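Local coordinates for protein polyketide synthase (Lyngbya majuscula 19L, PDB 3QIT) that probably acts as the thioesterase that ends curacin A biosynthesis, freeing the chain from its thioester and decarboxylating it with sulfate elimination to leave a terminal alkene, at residues B[36-41]-B[183-188]; B[107-112]-B[123-128]; B[128-133]-B[222-227]. All coordinates share one frame; numbering follows the deposited sequence.

Interaction 1: residues B[36-41]-B[183-188]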
ATOM      1  N   LEU B  36       4.280   6.337  15.846  1.00 15.17           N
ATOM      2  CA  LEU B  36       5.268   7.350  16.242  1.00 15.00           C
ATOM      3  C   LEU B  36       6.262   6.894  17.293  1.00 18.10           C
ATOM      4  O   LEU B  36       7.231   7.599  17.548  1.00 18.46           O
ATOM      5  CB  LEU B  36       4.610   8.671  16.671  1.00 18.93           C
ATOM      6  CG  LEU B  36       3.656   9.250  15.658  1.00 20.32           C
ATOM      7  CD1 LEU B  36       3.209  10.609  16.153  1.00 27.29           C
ATOM      8  CD2 LEU B  36       4.294   9.336  14.276  1.00 22.26           C
ATOM      9  N   GLU B  37       6.058   5.717  17.879  1.00 14.11           N
ATOM     10  CA  GLU B  37       7.030   5.236  18.891  1.00 14.92           C
ATOM     11  C   GLU B  37       8.188   4.425  18.280  1.00 14.76           C
ATOM     12  O   GLU B  37       8.560   4.662  17.133  1.00 16.19           O
ATOM     13  CB  GLU B  37       6.315   4.519  20.036  1.00 20.22           C
ATOM     14  CG  GLU B  37       5.450   5.527  20.822  1.00 25.60           C
ATOM     15  CD  GLU B  37       4.931   4.985  22.134  1.00 31.18           C
ATOM     16  OE1 GLU B  37       5.714   4.891  23.108  1.00 30.96           O
ATOM     17  OE2 GLU B  37       3.725   4.678  22.187  1.00 35.22           O
ATOM     18  N   GLN B  38       8.800   3.520  19.054  1.00 15.02           N
ATOM     19  CA  GLN B  38      10.016   2.844  18.594  1.00 12.32           C
ATOM     20  C   GLN B  38      10.225   1.644  19.495  1.00 13.91           C
ATOM     21  O   GLN B  38       9.620   1.560  20.565  1.00 13.51           O
ATOM     22  CB  GLN B  38      11.238   3.787  18.716  1.00 16.21           C
ATOM     23  CG  GLN B  38      11.405   4.390  20.104  1.00 16.10           C
ATOM     24  CD  GLN B  38      12.640   5.264  20.216  1.00 15.91           C
ATOM     25  OE1 GLN B  38      13.727   4.891  19.774  1.00 16.99           O
ATOM     26  NE2 GLN B  38      12.469   6.450  20.789  1.00 15.17           N
ATOM     27  N   GLY B  39      11.058   0.714  19.063  1.00 14.43           N
ATOM     28  CA  GLY B  39      11.257  -0.519  19.856  1.00 17.69           C
ATOM     29  C   GLY B  39      11.791  -0.258  21.242  1.00 16.12           C
ATOM     30  O   GLY B  39      11.404  -0.936  22.205  1.00 13.27           O
ATOM     31  N   LEU B  40      12.629   0.774  21.365  1.00 14.81           N
ATOM     32  CA  LEU B  40      13.190   1.159  22.657  1.00 17.61           C
ATOM     33  C   LEU B  40      12.124   1.558  23.686  1.00 17.45           C
ATOM     34  O   LEU B  40      12.371   1.438  24.867  1.00 16.43           O
ATOM     35  CB  LEU B  40      14.237   2.266  22.480  1.00 16.20           C
ATOM     36  CG  LEU B  40      14.861   2.905  23.717  1.00 17.76           C
ATOM     37  CD1 LEU B  40      15.655   1.909  24.529  1.00 18.88           C
ATOM     38  CD2 LEU B  40      15.720   4.075  23.332  1.00 21.46           C
ATOM     39  N   ALA B  41      10.920   1.937  23.241  1.00 13.72           N
ATOM     40  CA  ALA B  41       9.856   2.331  24.171  1.00 13.19           C
ATOM     41  C   ALA B  41       9.428   1.168  25.078  1.00 16.05           C
ATOM     42  O   ALA B  41       8.773   1.386  26.089  1.00 17.24           O
ATOM     43  CB  ALA B  41       8.617   2.901  23.385  1.00 14.48           C
ATOM     44  N   TYR B 183      14.840  11.094  28.018  1.00 20.03           N
ATOM     45  CA  TYR B 183      16.085  11.458  27.360  1.00 18.36           C
ATOM     46  C   TYR B 183      16.642  10.335  26.486  1.00 22.22           C
ATOM     47  O   TYR B 183      17.016  10.564  25.351  1.00 19.32           O
ATOM     48  CB  TYR B 183      17.121  11.893  28.399  1.00 24.75           C
ATOM     49  CG  TYR B 183      18.333  12.458  27.728  1.00 25.46           C
ATOM     50  CD1 TYR B 183      18.390  13.819  27.382  1.00 28.90           C
ATOM     51  CD2 TYR B 183      19.383  11.630  27.352  1.00 29.95           C
ATOM     52  CE1 TYR B 183      19.501  14.342  26.728  1.00 29.16           C
ATOM     53  CE2 TYR B 183      20.494  12.133  26.702  1.00 32.16           C
ATOM     54  CZ  TYR B 183      20.548  13.479  26.392  1.00 30.81           C
ATOM     55  OH  TYR B 183      21.661  13.954  25.750  1.00 36.44           O
ATOM     56  N   ILE B 184      16.692   9.120  27.020  1.00 19.76           N
ATOM     57  CA  ILE B 184      17.127   7.948  26.273  1.00 22.70           C
ATOM     58  C   ILE B 184      16.331   7.767  24.934  1.00 19.49           C
ATOM     59  O   ILE B 184      16.909   7.490  23.853  1.00 19.39           O
ATOM     60  CB  ILE B 184      17.041   6.717  27.237  1.00 23.73           C
ATOM     61  CG1 ILE B 184      18.246   6.773  28.202  1.00 25.43           C
ATOM     62  CG2 ILE B 184      16.966   5.398  26.484  1.00 30.38           C
ATOM     63  CD1 ILE B 184      18.100   5.910  29.451  1.00 29.48           C
ATOM     64  N   LEU B 185      15.024   7.951  25.015  1.00 22.48           N
ATOM     65  CA  LEU B 185      14.143   7.827  23.833  1.00 16.77           C
ATOM     66  C   LEU B 185      14.452   8.921  22.805  1.00 13.42           C
ATOM     67  O   LEU B 185      14.677   8.630  21.645  1.00 16.91           O
ATOM     68  CB  LEU B 185      12.696   7.915  24.269  1.00 19.43           C
ATOM     69  CG  LEU B 185      12.207   6.675  25.029  1.00 17.96           C
ATOM     70  CD1 LEU B 185      10.894   7.011  25.748  1.00 19.66           C
ATOM     71  CD2 LEU B 185      12.027   5.519  24.086  1.00 15.81           C
ATOM     72  N   ALA B 186      14.549  10.167  23.275  1.00 16.88           N
ATOM     73  CA  ALA B 186      14.830  11.305  22.370  1.00 15.64           C
ATOM     74  C   ALA B 186      16.204  11.199  21.702  1.00 16.60           C
ATOM     75  O   ALA B 186      16.355  11.530  20.530  1.00 16.93           O
ATOM     76  CB  ALA B 186      14.698  12.642  23.126  1.00 17.67           C
ATOM     77  N   GLN B 187      17.219  10.795  22.481  1.00 18.90           N
ATOM     78  CA  GLN B 187      18.561  10.489  22.007  1.00 21.83           C
ATOM     79  C   GLN B 187      18.545   9.575  20.794  1.00 21.19           C
ATOM     80  O   GLN B 187      19.244   9.824  19.812  1.00 19.23           O
ATOM     81  CB  GLN B 187      19.303   9.809  23.189  1.00 21.83           C
ATOM     82  CG  GLN B 187      20.728   9.322  23.014  1.00 27.24           C
ATOM     83  CD  GLN B 187      21.287   8.780  24.363  1.00 25.04           C
ATOM     84  OE1 GLN B 187      20.842   7.749  24.864  1.00 29.40           O
ATOM     85  NE2 GLN B 187      22.247   9.485  24.939  1.00 28.40           N
ATOM     86  N   ARG B 188      17.687   8.562  20.828  1.00 16.95           N
ATOM     87  CA  ARG B 188      17.652   7.588  19.756  1.00 18.89           C
ATOM     88  C   ARG B 188      16.995   8.127  18.474  1.00 17.35           C
ATOM     89  O   ARG B 188      17.362   7.735  17.367  1.00 17.36           O
ATOM     90  CB  ARG B 188      16.970   6.297  20.226  1.00 15.74           C
ATOM     91  CG  ARG B 188      17.082   5.169  19.219  1.00 15.81           C
ATOM     92  CD  ARG B 188      16.883   3.823  19.885  1.00 12.35           C
ATOM     93  NE  ARG B 188      17.048   2.724  18.928  1.00 13.22           N
ATOM     94  CZ  ARG B 188      16.071   2.156  18.213  1.00 16.37           C
ATOM     95  NH1 ARG B 188      14.825   2.595  18.309  1.00 15.57           N
ATOM     96  NH2 ARG B 188      16.358   1.142  17.388  1.00 15.55           N
TER

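Interaction 2: residues B[107-112]-B[123-128]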
ATOM      1  N   MET B 107      -3.287  -3.817  17.317  1.00 14.87           N
ATOM      2  CA  MET B 107      -4.055  -4.101  16.092  1.00 16.36           C
ATOM      3  C   MET B 107      -3.200  -4.973  15.165  1.00 18.61           C
ATOM      4  O   MET B 107      -3.662  -5.989  14.685  1.00 18.02           O
ATOM      5  CB  MET B 107      -4.458  -2.800  15.359  1.00 17.90           C
ATOM      6  CG  MET B 107      -5.250  -3.041  14.076  1.00 25.62           C
ATOM      7  SD  MET B 107      -4.222  -3.441  12.632  1.00 32.21           S
ATOM      8  CE  MET B 107      -3.350  -1.897  12.318  1.00 29.92           C
ATOM      9  N   LEU B 108      -1.941  -4.589  14.956  1.00 17.22           N
ATOM     10  CA  LEU B 108      -1.051  -5.394  14.099  1.00 16.78           C
ATOM     11  C   LEU B 108      -0.828  -6.800  14.646  1.00 18.12           C
ATOM     12  O   LEU B 108      -0.793  -7.775  13.884  1.00 18.49           O
ATOM     13  CB  LEU B 108       0.290  -4.696  13.829  1.00 16.81           C
ATOM     14  CG  LEU B 108       0.137  -3.423  12.974  1.00 18.23           C
ATOM     15  CD1 LEU B 108       1.406  -2.538  13.136  1.00 18.73           C
ATOM     16  CD2 LEU B 108      -0.095  -3.760  11.507  1.00 19.38           C
ATOM     17  N   ALA B 109      -0.689  -6.883  15.961  1.00 16.06           N
ATOM     18  CA  ALA B 109      -0.526  -8.160  16.634  1.00 16.78           C
ATOM     19  C   ALA B 109      -1.738  -9.044  16.406  1.00 17.63           C
ATOM     20  O   ALA B 109      -1.578 -10.238  16.160  1.00 17.05           O
ATOM     21  CB  ALA B 109      -0.278  -7.953  18.119  1.00 19.72           C
ATOM     22  N   THR B 110      -2.948  -8.483  16.472  1.00 16.59           N
ATOM     23  CA  THR B 110      -4.150  -9.307  16.223  0.50 18.22           C
ATOM     24  C   THR B 110      -4.167  -9.858  14.796  1.00 19.33           C
ATOM     25  O   THR B 110      -4.577 -10.999  14.553  1.00 19.33           O
ATOM     26  CB  THR B 110      -5.515  -8.594  16.501  0.50 18.09           C
ATOM     27  OG1 THR B 110      -5.720  -7.502  15.594  0.50 15.70           O
ATOM     28  CG2 THR B 110      -5.601  -8.099  17.928  0.50 19.63           C
ATOM     29  N   ALA B 111      -3.737  -9.047  13.850  1.00 17.84           N
ATOM     30  CA  ALA B 111      -3.749  -9.482  12.471  1.00 20.25           C
ATOM     31  C   ALA B 111      -2.737 -10.590  12.249  1.00 17.20           C
ATOM     32  O   ALA B 111      -3.056 -11.628  11.652  1.00 20.52           O
ATOM     33  CB  ALA B 111      -3.527  -8.307  11.536  1.00 17.50           C
ATOM     34  N   ILE B 112      -1.545 -10.432  12.797  1.00 16.28           N
ATOM     35  CA  ILE B 112      -0.539 -11.483  12.591  1.00 19.57           C
ATOM     36  C   ILE B 112      -0.906 -12.793  13.313  1.00 20.98           C
ATOM     37  O   ILE B 112      -0.692 -13.864  12.771  1.00 21.99           O
ATOM     38  CB  ILE B 112       0.912 -11.000  12.850  1.00 26.56           C
ATOM     39  CG1 ILE B 112       1.924 -11.901  12.115  1.00 30.51           C
ATOM     40  CG2 ILE B 112       1.238 -10.998  14.303  1.00 28.14           C
ATOM     41  CD1 ILE B 112       1.984 -11.701  10.608  1.00 33.63           C
ATOM     42  N   LEU B 123      -1.258 -14.230  23.081  1.00 18.19           N
ATOM     43  CA  LEU B 123      -1.405 -12.923  22.465  1.00 16.85           C
ATOM     44  C   LEU B 123      -1.803 -11.937  23.544  1.00 19.19           C
ATOM     45  O   LEU B 123      -2.850 -12.103  24.176  1.00 21.23           O
ATOM     46  CB  LEU B 123      -2.496 -12.996  21.400  1.00 17.22           C
ATOM     47  CG  LEU B 123      -2.805 -11.748  20.598  1.00 18.54           C
ATOM     48  CD1 LEU B 123      -1.583 -11.285  19.733  1.00 18.32           C
ATOM     49  CD2 LEU B 123      -4.061 -11.985  19.706  1.00 19.22           C
ATOM     50  N   ILE B 124      -0.976 -10.916  23.752  1.00 17.34           N
ATOM     51  CA  ILE B 124      -1.203  -9.934  24.826  1.00 16.30           C
ATOM     52  C   ILE B 124      -1.466  -8.592  24.145  1.00 17.03           C
ATOM     53  O   ILE B 124      -0.563  -8.021  23.506  1.00 16.65           O
ATOM     54  CB  ILE B 124       0.009  -9.849  25.786  1.00 17.26           C
ATOM     55  CG1 ILE B 124       0.198 -11.224  26.450  1.00 19.55           C
ATOM     56  CG2 ILE B 124      -0.249  -8.782  26.867  1.00 17.95           C
ATOM     57  CD1 ILE B 124       1.576 -11.522  26.883  1.00 34.28           C
ATOM     58  N   LEU B 125      -2.711  -8.120  24.265  1.00 15.84           N
ATOM     59  CA  LEU B 125      -3.172  -6.942  23.525  1.00 12.74           C
ATOM     60  C   LEU B 125      -3.330  -5.782  24.483  1.00 16.36           C
ATOM     61  O   LEU B 125      -4.259  -5.760  25.281  1.00 18.58           O
ATOM     62  CB  LEU B 125      -4.497  -7.261  22.799  1.00 14.21           C
ATOM     63  CG  LEU B 125      -4.354  -8.459  21.861  1.00 18.32           C
ATOM     64  CD1 LEU B 125      -5.725  -8.834  21.294  1.00 16.74           C
ATOM     65  CD2 LEU B 125      -3.356  -8.152  20.732  1.00 16.62           C
ATOM     66  N   VAL B 126      -2.382  -4.844  24.440  1.00 15.95           N
ATOM     67  CA  VAL B 126      -2.395  -3.737  25.395  1.00 15.85           C
ATOM     68  C   VAL B 126      -3.030  -2.540  24.731  1.00 19.44           C
ATOM     69  O   VAL B 126      -2.524  -2.054  23.710  1.00 16.68           O
ATOM     70  CB  VAL B 126      -0.973  -3.376  25.874  1.00 16.00           C
ATOM     71  CG1 VAL B 126      -1.019  -2.295  26.966  1.00 19.82           C
ATOM     72  CG2 VAL B 126      -0.293  -4.624  26.436  1.00 19.56           C
ATOM     73  N   GLU B 127      -4.172  -2.118  25.276  1.00 17.06           N
ATOM     74  CA  GLU B 127      -4.919  -0.959  24.756  1.00 20.42           C
ATOM     75  C   GLU B 127      -5.279  -1.112  23.283  1.00 20.30           C
ATOM     76  O   GLU B 127      -4.924  -0.283  22.421  1.00 21.15           O
ATOM     77  CB  GLU B 127      -4.157   0.332  25.047  1.00 19.93           C
ATOM     78  CG  GLU B 127      -4.222   0.698  26.545  1.00 22.16           C
ATOM     79  CD  GLU B 127      -5.507   1.413  26.894  1.00 24.59           C
ATOM     80  OE1 GLU B 127      -5.754   2.481  26.271  1.00 25.91           O
ATOM     81  OE2 GLU B 127      -6.277   0.918  27.763  1.00 22.35           O
ATOM     82  N   LEU B 128      -6.012  -2.181  23.001  1.00 19.63           N
ATOM     83  CA  LEU B 128      -6.466  -2.488  21.656  1.00 20.58           C
ATOM     84  C   LEU B 128      -7.535  -1.494  21.244  1.00 19.31           C
ATOM     85  O   LEU B 128      -8.520  -1.336  21.941  1.00 20.87           O
ATOM     86  CB  LEU B 128      -7.040  -3.915  21.619  1.00 19.23           C
ATOM     87  CG  LEU B 128      -7.555  -4.350  20.246  1.00 18.95           C
ATOM     88  CD1 LEU B 128      -6.381  -4.702  19.304  1.00 22.33           C
ATOM     89  CD2 LEU B 128      -8.537  -5.521  20.411  1.00 18.30           C
TER

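Interaction 3: residues B[128-133]-B[222-227]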
ATOM      1  N   LEU B 128      -6.012  -2.181  23.001  1.00 19.63           N
ATOM      2  CA  LEU B 128      -6.466  -2.488  21.656  1.00 20.58           C
ATOM      3  C   LEU B 128      -7.535  -1.494  21.244  1.00 19.31           C
ATOM      4  O   LEU B 128      -8.520  -1.336  21.941  1.00 20.87           O
ATOM      5  CB  LEU B 128      -7.040  -3.915  21.619  1.00 19.23           C
ATOM      6  CG  LEU B 128      -7.555  -4.350  20.246  1.00 18.95           C
ATOM      7  CD1 LEU B 128      -6.381  -4.702  19.304  1.00 22.33           C
ATOM      8  CD2 LEU B 128      -8.537  -5.521  20.411  1.00 18.30           C
ATOM      9  N   PRO B 129      -7.322  -0.793  20.110  1.00 17.72           N
ATOM     10  CA  PRO B 129      -8.391   0.115  19.649  1.00 24.72           C
ATOM     11  C   PRO B 129      -9.455  -0.619  18.834  1.00 27.38           C
ATOM     12  O   PRO B 129      -9.268  -1.773  18.447  1.00 26.76           O
ATOM     13  CB  PRO B 129      -7.639   1.141  18.787  1.00 24.60           C
ATOM     14  CG  PRO B 129      -6.303   0.510  18.445  1.00 28.95           C
ATOM     15  CD  PRO B 129      -6.105  -0.735  19.283  1.00 24.55           C
ATOM     16  N   LEU B 130     -10.585   0.037  18.601  1.00 28.88           N
ATOM     17  CA  LEU B 130     -11.551  -0.467  17.645  1.00 25.66           C
ATOM     18  C   LEU B 130     -11.759   0.664  16.646  1.00 32.96           C
ATOM     19  O   LEU B 130     -11.786   1.835  17.052  1.00 33.91           O
ATOM     20  CB  LEU B 130     -12.878  -0.802  18.323  1.00 31.54           C
ATOM     21  CG  LEU B 130     -13.067  -2.131  19.055  1.00 34.34           C
ATOM     22  CD1 LEU B 130     -14.545  -2.284  19.467  1.00 35.21           C
ATOM     23  CD2 LEU B 130     -12.622  -3.309  18.195  1.00 35.38           C
ATOM     24  N   PRO B 131     -11.877   0.322  15.353  1.00 30.22           N
ATOM     25  CA  PRO B 131     -12.257   1.313  14.340  1.00 34.34           C
ATOM     26  C   PRO B 131     -13.624   1.911  14.638  1.00 34.81           C
ATOM     27  O   PRO B 131     -14.540   1.198  15.081  1.00 34.06           O
ATOM     28  CB  PRO B 131     -12.322   0.489  13.051  1.00 35.19           C
ATOM     29  CG  PRO B 131     -11.484  -0.707  13.303  1.00 34.04           C
ATOM     30  CD  PRO B 131     -11.657  -1.010  14.758  1.00 28.63           C
ATOM     31  N   ALA B 132     -13.768   3.213  14.404  1.00 42.49           N
ATOM     32  CA  ALA B 132     -15.056   3.885  14.596  1.00 47.54           C
ATOM     33  C   ALA B 132     -16.103   3.363  13.609  1.00 45.45           C
ATOM     34  O   ALA B 132     -15.768   2.943  12.494  1.00 45.85           O
ATOM     35  CB  ALA B 132     -14.896   5.394  14.452  1.00 49.43           C
ATOM     36  N   GLU B 133     -17.360   3.363  14.042  1.00 49.74           N
ATOM     37  CA  GLU B 133     -18.485   3.122  13.156  1.00 51.75           C
ATOM     38  C   GLU B 133     -18.495   4.287  12.168  1.00 50.92           C
ATOM     39  O   GLU B 133     -18.615   5.443  12.576  1.00 51.53           O
ATOM     40  CB  GLU B 133     -19.791   3.065  13.963  1.00 58.42           C
ATOM     41  CG  GLU B 133     -21.049   2.729  13.160  1.00 62.99           C
ATOM     42  CD  GLU B 133     -21.136   1.262  12.761  1.00 67.06           C
ATOM     43  OE1 GLU B 133     -20.789   0.386  13.584  1.00 67.55           O
ATOM     44  OE2 GLU B 133     -21.563   0.985  11.620  1.00 69.35           O
ATOM     45  N   GLN B 222     -15.873  -5.665   9.815  1.00 40.73           N
ATOM     46  CA  GLN B 222     -14.884  -6.630   9.331  1.00 40.67           C
ATOM     47  C   GLN B 222     -13.825  -6.937  10.399  1.00 39.92           C
ATOM     48  O   GLN B 222     -13.436  -8.099  10.586  1.00 36.88           O
ATOM     49  CB  GLN B 222     -14.216  -6.110   8.053  1.00 47.26           C
ATOM     50  CG  GLN B 222     -13.379  -7.139   7.304  1.00 56.53           C
ATOM     51  CD  GLN B 222     -14.182  -7.931   6.273  1.00 64.50           C
ATOM     52  OE1 GLN B 222     -15.165  -8.601   6.604  1.00 67.56           O
ATOM     53  NE2 GLN B 222     -13.751  -7.865   5.015  1.00 66.76           N
ATOM     54  N   TYR B 223     -13.372  -5.889  11.088  1.00 37.17           N
ATOM     55  CA  TYR B 223     -12.358  -6.037  12.126  1.00 35.21           C
ATOM     56  C   TYR B 223     -12.832  -6.931  13.266  1.00 35.02           C
ATOM     57  O   TYR B 223     -12.073  -7.764  13.751  1.00 30.76           O
ATOM     58  CB  TYR B 223     -11.873  -4.687  12.675  1.00 32.77           C
ATOM     59  CG  TYR B 223     -10.717  -4.879  13.631  1.00 32.10           C
ATOM     60  CD1 TYR B 223      -9.555  -5.522  13.202  1.00 33.96           C
ATOM     61  CD2 TYR B 223     -10.804  -4.487  14.968  1.00 35.20           C
ATOM     62  CE1 TYR B 223      -8.484  -5.741  14.053  1.00 34.37           C
ATOM     63  CE2 TYR B 223      -9.719  -4.695  15.849  1.00 32.24           C
ATOM     64  CZ  TYR B 223      -8.564  -5.331  15.374  1.00 32.46           C
ATOM     65  OH  TYR B 223      -7.483  -5.576  16.199  1.00 29.68           O
ATOM     66  N   LEU B 224     -14.082  -6.760  13.687  1.00 33.78           N
ATOM     67  CA  LEU B 224     -14.648  -7.615  14.730  1.00 33.60           C
ATOM     68  C   LEU B 224     -14.669  -9.072  14.277  1.00 33.37           C
ATOM     69  O   LEU B 224     -14.452  -9.981  15.084  1.00 29.96           O
ATOM     70  CB  LEU B 224     -16.058  -7.157  15.118  1.00 34.32           C
ATOM     71  CG  LEU B 224     -16.188  -5.793  15.813  1.00 36.05           C
ATOM     72  CD1 LEU B 224     -17.659  -5.460  16.065  1.00 39.33           C
ATOM     73  CD2 LEU B 224     -15.397  -5.766  17.120  1.00 34.92           C
ATOM     74  N   GLU B 225     -14.911  -9.303  12.989  1.00 34.39           N
ATOM     75  CA  GLU B 225     -14.888 -10.670  12.490  1.00 39.42           C
ATOM     76  C   GLU B 225     -13.489 -11.268  12.618  1.00 34.89           C
ATOM     77  O   GLU B 225     -13.350 -12.449  12.933  1.00 37.79           O
ATOM     78  CB  GLU B 225     -15.413 -10.767  11.052  1.00 43.70           C
ATOM     79  CG  GLU B 225     -16.925 -10.552  10.922  1.00 53.26           C
ATOM     80  CD  GLU B 225     -17.768 -11.683  11.525  1.00 60.05           C
ATOM     81  OE1 GLU B 225     -18.987 -11.469  11.728  1.00 65.48           O
ATOM     82  OE2 GLU B 225     -17.230 -12.786  11.787  1.00 60.33           O
ATOM     83  N   MET B 226     -12.466 -10.448  12.385  1.00 35.92           N
ATOM     84  CA  MET B 226     -11.081 -10.865  12.606  1.00 37.41           C
ATOM     85  C   MET B 226     -10.887 -11.249  14.072  1.00 34.82           C
ATOM     86  O   MET B 226     -10.385 -12.344  14.367  1.00 35.21           O
ATOM     87  CB  MET B 226     -10.100  -9.757  12.197  1.00 37.97           C
ATOM     88  CG  MET B 226      -8.718  -9.841  12.864  1.00 42.31           C
ATOM     89  SD  MET B 226      -7.486  -8.767  12.110  1.00 45.65           S
ATOM     90  CE  MET B 226      -7.152  -9.695  10.620  1.00 44.98           C
ATOM     91  N   LEU B 227     -11.298 -10.355  14.974  1.00 27.31           N
ATOM     92  CA  LEU B 227     -11.158 -10.581  16.420  1.00 25.02           C
ATOM     93  C   LEU B 227     -11.885 -11.858  16.860  1.00 27.64           C
ATOM     94  O   LEU B 227     -11.351 -12.651  17.655  1.00 28.58           O
ATOM     95  CB  LEU B 227     -11.666  -9.379  17.226  1.00 26.71           C
ATOM     96  CG  LEU B 227     -10.962  -8.013  17.083  1.00 22.58           C
ATOM     97  CD1 LEU B 227     -11.568  -6.999  18.015  1.00 27.79           C
ATOM     98  CD2 LEU B 227      -9.457  -8.095  17.295  1.00 25.91           C
TER
HETATM   99  O   HOH W   1      -7.516  -2.797  16.842  1.00 39.24           O

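Interaction 1: residues B[36-41]-B[183-188]
The side-chain amide of Q38 ties both of its polar atoms to L185 and R188 in the last turn of helix 179-188. OE1 accepts a hydrogen bond from R188 NH1, with 2.9 Å between Q38 OE1 and R188 NH1; the donor lies in the carbonyl plane on a lone pair, and OE1 in turn sits in the guanidinium plane. Amide and guanidinium are nearly coplanar, 28° apart. The other half of the amide, NE2, donates to the backbone carbonyl of L185, with 3.2 Å from Q38 NE2 to L185 O. This bond is straight at the hydrogen (163°) but arrives above the carbonyl plane rather than on a lone pair. R188 reaches the loop on an extended chain, CG anti to the backbone N (chi1 -172°), and its remaining nitrogens are taken too: NH2 forms a salt bridge with D60 and NE one with E6. D60 also accepts from G39 N, so one carboxylate ties down both the loop and the arginine. Within the loop, A41 N bonds back to Q38 O. Beside this polar core L40 lays CD2 3.6 Å from I184 CG2 and equally close to R188 CD, while L185 CD2 packs 3.9 Å from L40 CG. An alanine at Q38 has no amide, and L185 O and R188 NH1 would probably be left without these partners, with the loop less firmly tied to the helix. In the alpha/beta hydrolase fold the loop after strand 28-32 is the one that usually contributes to the oxyanion hole; here it is pinned to a helix of the insertion that follows strand 120-126, which is the usual position of the lid.

Interaction 2: residues B[107-112]-B[123-128]
T110 sets OG1 between its backbone N and carbonyl carbon (chi1 65°), which brings T110 OG1 2.7 Å from M107 O, its hydrogen-bond acceptor one turn back, and swings CG2 out over L125; the leucine answers with CG anti to its own carbonyl carbon (chi1 -57°), both of its methyls meeting CG2. The contact packs helix 104-115 onto strand 120-126 within the beta-alpha-beta unit that starts at strand 97-102 and probably carries the nucleophile elbow between its first strand and the helix. Over the short segments the axes approach to 8.6 Å and run nearly antiparallel, at 155°. T110 has a second conformer, so the closeness of CG2 to L125 and to L128 CD1 is doubtful. A109, on the side of the helix facing the strand, rests its CB against the ends of two leucines, with A109 CB 3.9 Å from L123 CD1 and 4.0 Å from L125 CD2. Just past the strand comes E127, probably the acid of a Ser-His-Glu triad, bonded to H269. A111 and I112 also pack against L144 and L148 of the second subunit. Next to E127, L128 turns back to the helix, its CD1 lying 3.8 Å from M107 N.

Interaction 3: residues B[128-133]-B[222-227]
Apolar contact dominates between L130 and the helix residues Y223, L224 and L227, which all meet one methyl, L130 CD2. That methyl lies at the edge of the Y223 ring, in its plane, 3.9 Å from Y223 CD2; it is 3.8 Å from L227 CD1, and the L130 side chain crosses that of L224 at about a right angle. P131 adds its ring methylene, with P131 CD 3.6 Å from Y223 CD2, approaching the aromatic ring obliquely. Y223 reaches the loop because its CG is anti to the backbone N (chi1 -174°), and L227 CG, one turn on, rests over the rim of one ring face. At the inner end L128 and L227 meet tip to tip, L128 CD2 being 4.1 Å from L227 CD1, while L128 CD1 packs 3.4 Å from Y223 OH.

The polar contact runs through water. A water donates to P129 O at 2.6 Å and makes a weak bond to Y223 OH at 2.9 Å; the stronger partner of this hydroxyl is T110 OG1 on helix 104-115. P131 O is bonded by R220, from the same helix as Y223.

Across the dimer, Q222 and M226 pack on A140 and L144 of the second subunit. In this alpha/beta hydrolase fold the contact joins the chain leaving strand 120-126 to the helix that leads into strand 234-239, bracketing the insertion between these neighbouring strands, where lids of the family commonly sit.

In the fold
All three contacts belong to one alpha/beta hydrolase domain, around its mixed eight-stranded sheet. Interactions 2 and 3 are neighbours, their centres 11 Å apart: they share L128, and T110 of interaction 2 probably hydrogen-bonds Y223 of interaction 3. Along the chain interaction 2 closes before interaction 3 opens, and it is nested inside the loop that interaction 1 closes; interactions 1 and 3 interleave. Interaction 1 stands apart, about 21 Å and 28 Å from the other two, centre to centre, and opposite interaction 3 across the chain's centre. Thus interaction 1 holds a helix within the insertion and interaction 3 joins its two ends, while interaction 2 packs the beta-alpha-beta unit beside it.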